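Local structure of HTH tetR-type domain-containing protein (Streptomyces coelicolor A3, 3IUV) at residues Ala78-Leu90 with Leu135-Leu148. The protein is of unknown function but, as a TetR-family member with a predicted helix-turn-helix motif, probably binds DNA as a transcriptional regulator. Sequence-based numbering, arbitrary orientation.
Sequences ALSDPEADLSGEL and LLAARTDPTTARAL
Ala84 O is gripped end-on by both terminal nitrogens of Arg139, each 3.2 Å away: the donor NH2 lies nearly in line with the carbonyl (C=O...N 170°), whereas NH1 comes in from above the carbonyl plane. The acceptor itself sits in the guanidinium plane. Also near that plane, but on the side of NH1 facing CD, Leu79 O receives a weak, nearly straight bond of 3.5 Å from Arg139 NH1. Two apolar groups enclose the guanidinium: Leu86 CB rests over its centre, 3.7 Å from Arg139 CZ, and Pro82 CA covers the opposite face nearer the rim. The arginine reaches this slot with CG anti to the backbone N (chi1 -160°) and a chain bent at chi2 and chi3, sliding past Leu86 in the opposite direction.

The turn it enters, Asp81 to Ala84, is type I and is braced by an Asx turn, Asp81 OD1 accepting from Glu83 N at 2.8 Å. At the start of helix 86-98, Leu86 CD2 meets Thr140 CG2 at 3.6 Å, the two side chains crossing at about a right angle, and also touches Leu148 CD1. One turn on, Leu90 CD1 packs across Leu148 CD2 at 3.9 Å, where Leu175 of helix 168-178 joins both leucines. At the other margin, Leu135 CD2 lies against Leu79 CB and Ser80.

These contacts tie the loop leading into helix 86-98 to the corner between helices 121-139 and 142-161 in the TetR-type C-terminal domain. Because Arg139 bonds here to main-chain carbonyls, its polar link depends on the path of the loop, and its charge probably polarises those carbonyls beside a leucine core.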
loop_
_atom_site.group_PDB
_atom_site.type_symbol
_atom_site.label_atom_id
_atom_site.label_comp_id
_atom_site.label_asym_id
_atom_site.label_seq_id
_atom_site.Cartn_x
_atom_site.Cartn_y
_atom_site.Cartn_z
ATOM N N ALA A 78 -5.363 -13.592 23.096
ATOM C CA ALA A 78 -6.527 -14.307 22.569
ATOM C C ALA A 78 -6.447 -14.773 21.092
ATOM O O ALA A 78 -7.080 -15.772 20.723
ATOM C CB ALA A 78 -7.802 -13.479 22.808
ATOM N N LEU A 79 -5.695 -14.061 20.248
ATOM C CA LEU A 79 -5.563 -14.435 18.828
ATOM C C LEU A 79 -5.081 -15.863 18.668
ATOM O O LEU A 79 -5.471 -16.566 17.738
ATOM C CB LEU A 79 -4.574 -13.515 18.102
ATOM C CG LEU A 79 -4.834 -12.018 17.905
ATOM C CD1 LEU A 79 -3.552 -11.355 17.447
ATOM C CD2 LEU A 79 -5.954 -11.748 16.912
ATOM N N SER A 80 -4.215 -16.287 19.576
ATOM C CA SER A 80 -3.637 -17.614 19.506
ATOM C C SER A 80 -4.523 -18.613 20.244
ATOM O O SER A 80 -4.279 -19.830 20.219
ATOM C CB SER A 80 -2.245 -17.589 20.114
ATOM O OG SER A 80 -2.223 -16.671 21.193
ATOM N N ASP A 81 -5.555 -18.087 20.899
ATOM C CA ASP A 81 -6.516 -18.914 21.613
ATOM C C ASP A 81 -7.659 -19.358 20.683
ATOM O O ASP A 81 -8.424 -18.525 20.198
ATOM C CB ASP A 81 -7.062 -18.165 22.835
ATOM C CG ASP A 81 -8.137 -18.956 23.570
ATOM O OD1 ASP A 81 -8.341 -20.125 23.195
ATOM O OD2 ASP A 81 -8.768 -18.421 24.512
ATOM N N PRO A 82 -7.762 -20.678 20.432
ATOM C CA PRO A 82 -8.779 -21.283 19.557
ATOM C C PRO A 82 -10.216 -21.145 20.085
ATOM O O PRO A 82 -11.171 -21.202 19.299
ATOM C CB PRO A 82 -8.379 -22.767 19.515
ATOM C CG PRO A 82 -6.945 -22.804 19.927
ATOM C CD PRO A 82 -6.782 -21.674 20.909
ATOM N N GLU A 83 -10.374 -20.980 21.393
ATOM C CA GLU A 83 -11.707 -20.766 21.950
ATOM C C GLU A 83 -12.176 -19.333 21.708
ATOM O O GLU A 83 -13.373 -19.030 21.767
ATOM C CB GLU A 83 -11.755 -21.099 23.445
ATOM C CG GLU A 83 -11.635 -22.590 23.765
ATOM C CD GLU A 83 -12.663 -23.458 23.032
ATOM O OE1 GLU A 83 -12.315 -24.601 22.673
ATOM O OE2 GLU A 83 -13.816 -23.009 22.823
ATOM N N ALA A 84 -11.221 -18.456 21.415
ATOM C CA ALA A 84 -11.524 -17.050 21.225
ATOM C C ALA A 84 -11.968 -16.738 19.794
ATOM O O ALA A 84 -11.583 -17.430 18.851
ATOM C CB ALA A 84 -10.334 -16.212 21.619
ATOM N N ASP A 85 -12.779 -15.694 19.650
ATOM C CA ASP A 85 -13.313 -15.280 18.362
ATOM C C ASP A 85 -12.234 -14.636 17.508
ATOM O O ASP A 85 -11.891 -13.459 17.705
ATOM C CB ASP A 85 -14.445 -14.269 18.575
ATOM C CG ASP A 85 -14.935 -13.658 17.278
ATOM O OD1 ASP A 85 -14.887 -14.335 16.229
ATOM O OD2 ASP A 85 -15.379 -12.492 17.307
ATOM N N LEU A 86 -11.722 -15.392 16.539
ATOM C CA LEU A 86 -10.622 -14.921 15.711
ATOM C C LEU A 86 -10.917 -13.599 14.997
ATOM O O LEU A 86 -10.148 -12.647 15.114
ATOM C CB LEU A 86 -10.221 -15.982 14.691
ATOM C CG LEU A 86 -9.024 -15.467 13.885
ATOM C CD1 LEU A 86 -7.972 -14.906 14.863
ATOM C CD2 LEU A 86 -8.430 -16.545 12.963
ATOM N N SER A 87 -12.009 -13.571 14.238
ATOM C CA SER A 87 -12.463 -12.374 13.538
ATOM C C SER A 87 -12.522 -11.199 14.476
ATOM O O SER A 87 -11.949 -10.137 14.206
ATOM C CB SER A 87 -13.867 -12.585 12.978
ATOM O OG SER A 87 -13.866 -13.625 12.021
ATOM N N GLY A 88 -13.243 -11.396 15.573
ATOM C CA GLY A 88 -13.406 -10.367 16.581
ATOM C C GLY A 88 -12.088 -9.806 17.059
ATOM O O GLY A 88 -11.924 -8.588 17.118
ATOM N N GLU A 89 -11.148 -10.692 17.391
ATOM C CA GLU A 89 -9.851 -10.285 17.934
ATOM C C GLU A 89 -9.035 -9.484 16.932
ATOM O O GLU A 89 -8.411 -8.481 17.288
ATOM C CB GLU A 89 -9.049 -11.508 18.412
ATOM C CG GLU A 89 -9.408 -11.984 19.823
ATOM C CD GLU A 89 -8.998 -10.998 20.912
ATOM O OE1 GLU A 89 -9.889 -10.345 21.477
ATOM O OE2 GLU A 89 -7.791 -10.863 21.196
ATOM N N LEU A 90 -9.032 -9.939 15.680
ATOM C CA LEU A 90 -8.327 -9.229 14.623
ATOM C C LEU A 90 -8.912 -7.841 14.379
ATOM O O LEU A 90 -8.171 -6.886 14.212
ATOM C CB LEU A 90 -8.334 -10.035 13.327
ATOM C CG LEU A 90 -7.416 -11.262 13.362
ATOM C CD1 LEU A 90 -7.690 -12.193 12.184
ATOM C CD2 LEU A 90 -5.953 -10.838 13.407
ATOM N N LEU A 135 1.432 -16.700 13.254
ATOM C CA LEU A 135 0.456 -16.942 14.302
ATOM C C LEU A 135 -0.864 -17.421 13.690
ATOM O O LEU A 135 -1.413 -18.443 14.094
ATOM C CB LEU A 135 0.265 -15.660 15.103
ATOM C CG LEU A 135 -0.411 -15.725 16.466
ATOM C CD1 LEU A 135 -0.239 -14.385 17.176
ATOM C CD2 LEU A 135 -1.898 -16.095 16.338
ATOM N N LEU A 136 -1.362 -16.685 12.700
ATOM C CA LEU A 136 -2.587 -17.060 12.006
ATOM C C LEU A 136 -2.511 -18.460 11.361
ATOM O O LEU A 136 -3.461 -19.241 11.426
ATOM C CB LEU A 136 -2.908 -16.010 10.938
ATOM C CG LEU A 136 -3.963 -14.950 11.251
ATOM C CD1 LEU A 136 -4.272 -14.861 12.740
ATOM C CD2 LEU A 136 -3.522 -13.599 10.679
ATOM N N ALA A 137 -1.394 -18.760 10.710
ATOM C CA ALA A 137 -1.196 -20.066 10.104
ATOM C C ALA A 137 -1.399 -21.153 11.168
ATOM O O ALA A 137 -2.262 -22.036 11.038
ATOM C CB ALA A 137 0.213 -20.157 9.493
ATOM N N ALA A 138 -0.600 -21.082 12.230
ATOM C CA ALA A 138 -0.751 -22.011 13.336
ATOM C C ALA A 138 -2.201 -22.096 13.841
ATOM O O ALA A 138 -2.689 -23.193 14.162
ATOM C CB ALA A 138 0.192 -21.633 14.471
ATOM N N ARG A 139 -2.891 -20.950 13.899
ATOM C CA ARG A 139 -4.244 -20.922 14.448
ATOM C C ARG A 139 -5.352 -21.253 13.455
ATOM O O ARG A 139 -6.511 -21.408 13.844
ATOM C CB ARG A 139 -4.566 -19.593 15.134
ATOM C CG ARG A 139 -5.740 -19.733 16.088
ATOM C CD ARG A 139 -6.818 -18.782 15.704
ATOM N NE ARG A 139 -8.164 -19.341 15.834
ATOM C CZ ARG A 139 -9.046 -18.903 16.721
ATOM N NH1 ARG A 139 -8.690 -17.927 17.550
ATOM N NH2 ARG A 139 -10.268 -19.430 16.783
ATOM N N THR A 140 -5.003 -21.344 12.176
ATOM C CA THR A 140 -5.965 -21.744 11.149
ATOM C C THR A 140 -5.294 -22.689 10.170
ATOM O O THR A 140 -4.941 -23.814 10.523
ATOM C CB THR A 140 -6.583 -20.525 10.391
ATOM O OG1 THR A 140 -5.577 -19.829 9.634
ATOM C CG2 THR A 140 -7.325 -19.555 11.380
ATOM N N ASP A 141 -5.110 -22.220 8.943
ATOM C CA ASP A 141 -4.382 -22.962 7.925
ATOM C C ASP A 141 -3.641 -21.925 7.101
ATOM O O ASP A 141 -3.952 -20.737 7.189
ATOM C CB ASP A 141 -5.345 -23.755 7.037
ATOM C CG ASP A 141 -6.149 -22.865 6.127
ATOM O OD1 ASP A 141 -5.655 -22.504 5.028
ATOM O OD2 ASP A 141 -7.278 -22.530 6.518
ATOM N N PRO A 142 -2.673 -22.368 6.284
ATOM C CA PRO A 142 -1.811 -21.419 5.580
ATOM C C PRO A 142 -2.639 -20.513 4.672
ATOM O O PRO A 142 -2.454 -19.290 4.651
ATOM C CB PRO A 142 -0.892 -22.327 4.739
ATOM C CG PRO A 142 -1.056 -23.695 5.291
ATOM C CD PRO A 142 -2.441 -23.754 5.836
ATOM N N THR A 143 -3.556 -21.115 3.930
ATOM C CA THR A 143 -4.304 -20.359 2.944
ATOM C C THR A 143 -5.019 -19.172 3.607
ATOM O O THR A 143 -4.732 -17.995 3.292
ATOM C CB THR A 143 -5.267 -21.264 2.182
ATOM O OG1 THR A 143 -4.558 -21.926 1.121
ATOM C CG2 THR A 143 -6.380 -20.443 1.592
ATOM N N THR A 144 -5.913 -19.499 4.544
ATOM C CA THR A 144 -6.614 -18.524 5.371
ATOM C C THR A 144 -5.720 -17.424 5.916
ATOM O O THR A 144 -6.072 -16.245 5.869
ATOM C CB THR A 144 -7.263 -19.207 6.560
ATOM O OG1 THR A 144 -8.043 -20.297 6.074
ATOM C CG2 THR A 144 -8.159 -18.210 7.370
ATOM N N ALA A 145 -4.571 -17.819 6.448
ATOM C CA ALA A 145 -3.639 -16.866 7.018
ATOM C C ALA A 145 -3.153 -15.834 5.981
ATOM O O ALA A 145 -3.100 -14.649 6.276
ATOM C CB ALA A 145 -2.469 -17.600 7.653
ATOM N N ARG A 146 -2.785 -16.282 4.782
ATOM C CA ARG A 146 -2.375 -15.372 3.725
ATOM C C ARG A 146 -3.557 -14.460 3.379
ATOM O O ARG A 146 -3.421 -13.257 3.186
ATOM C CB ARG A 146 -1.938 -16.165 2.495
ATOM C CG ARG A 146 -0.584 -16.821 2.660
ATOM C CD ARG A 146 -0.460 -18.047 1.782
ATOM N NE ARG A 146 -0.318 -17.698 0.366
ATOM C CZ ARG A 146 -0.548 -18.531 -0.651
ATOM N NH1 ARG A 146 -0.949 -19.776 -0.419
ATOM N NH2 ARG A 146 -0.387 -18.118 -1.906
ATOM N N ALA A 147 -4.738 -15.045 3.322
ATOM C CA ALA A 147 -5.918 -14.257 3.083
ATOM C C ALA A 147 -6.145 -13.250 4.206
ATOM O O ALA A 147 -6.404 -12.070 3.953
ATOM C CB ALA A 147 -7.130 -15.166 2.918
ATOM N N LEU A 148 -6.073 -13.704 5.450
ATOM C CA LEU A 148 -6.331 -12.795 6.547
ATOM C C LEU A 148 -5.366 -11.635 6.414
ATOM O O LEU A 148 -5.756 -10.478 6.350
ATOM C CB LEU A 148 -6.181 -13.504 7.895
ATOM C CG LEU A 148 -7.381 -14.384 8.280
ATOM C CD1 LEU A 148 -7.067 -15.441 9.394
ATOM C CD2 LEU A 148 -8.570 -13.511 8.659
#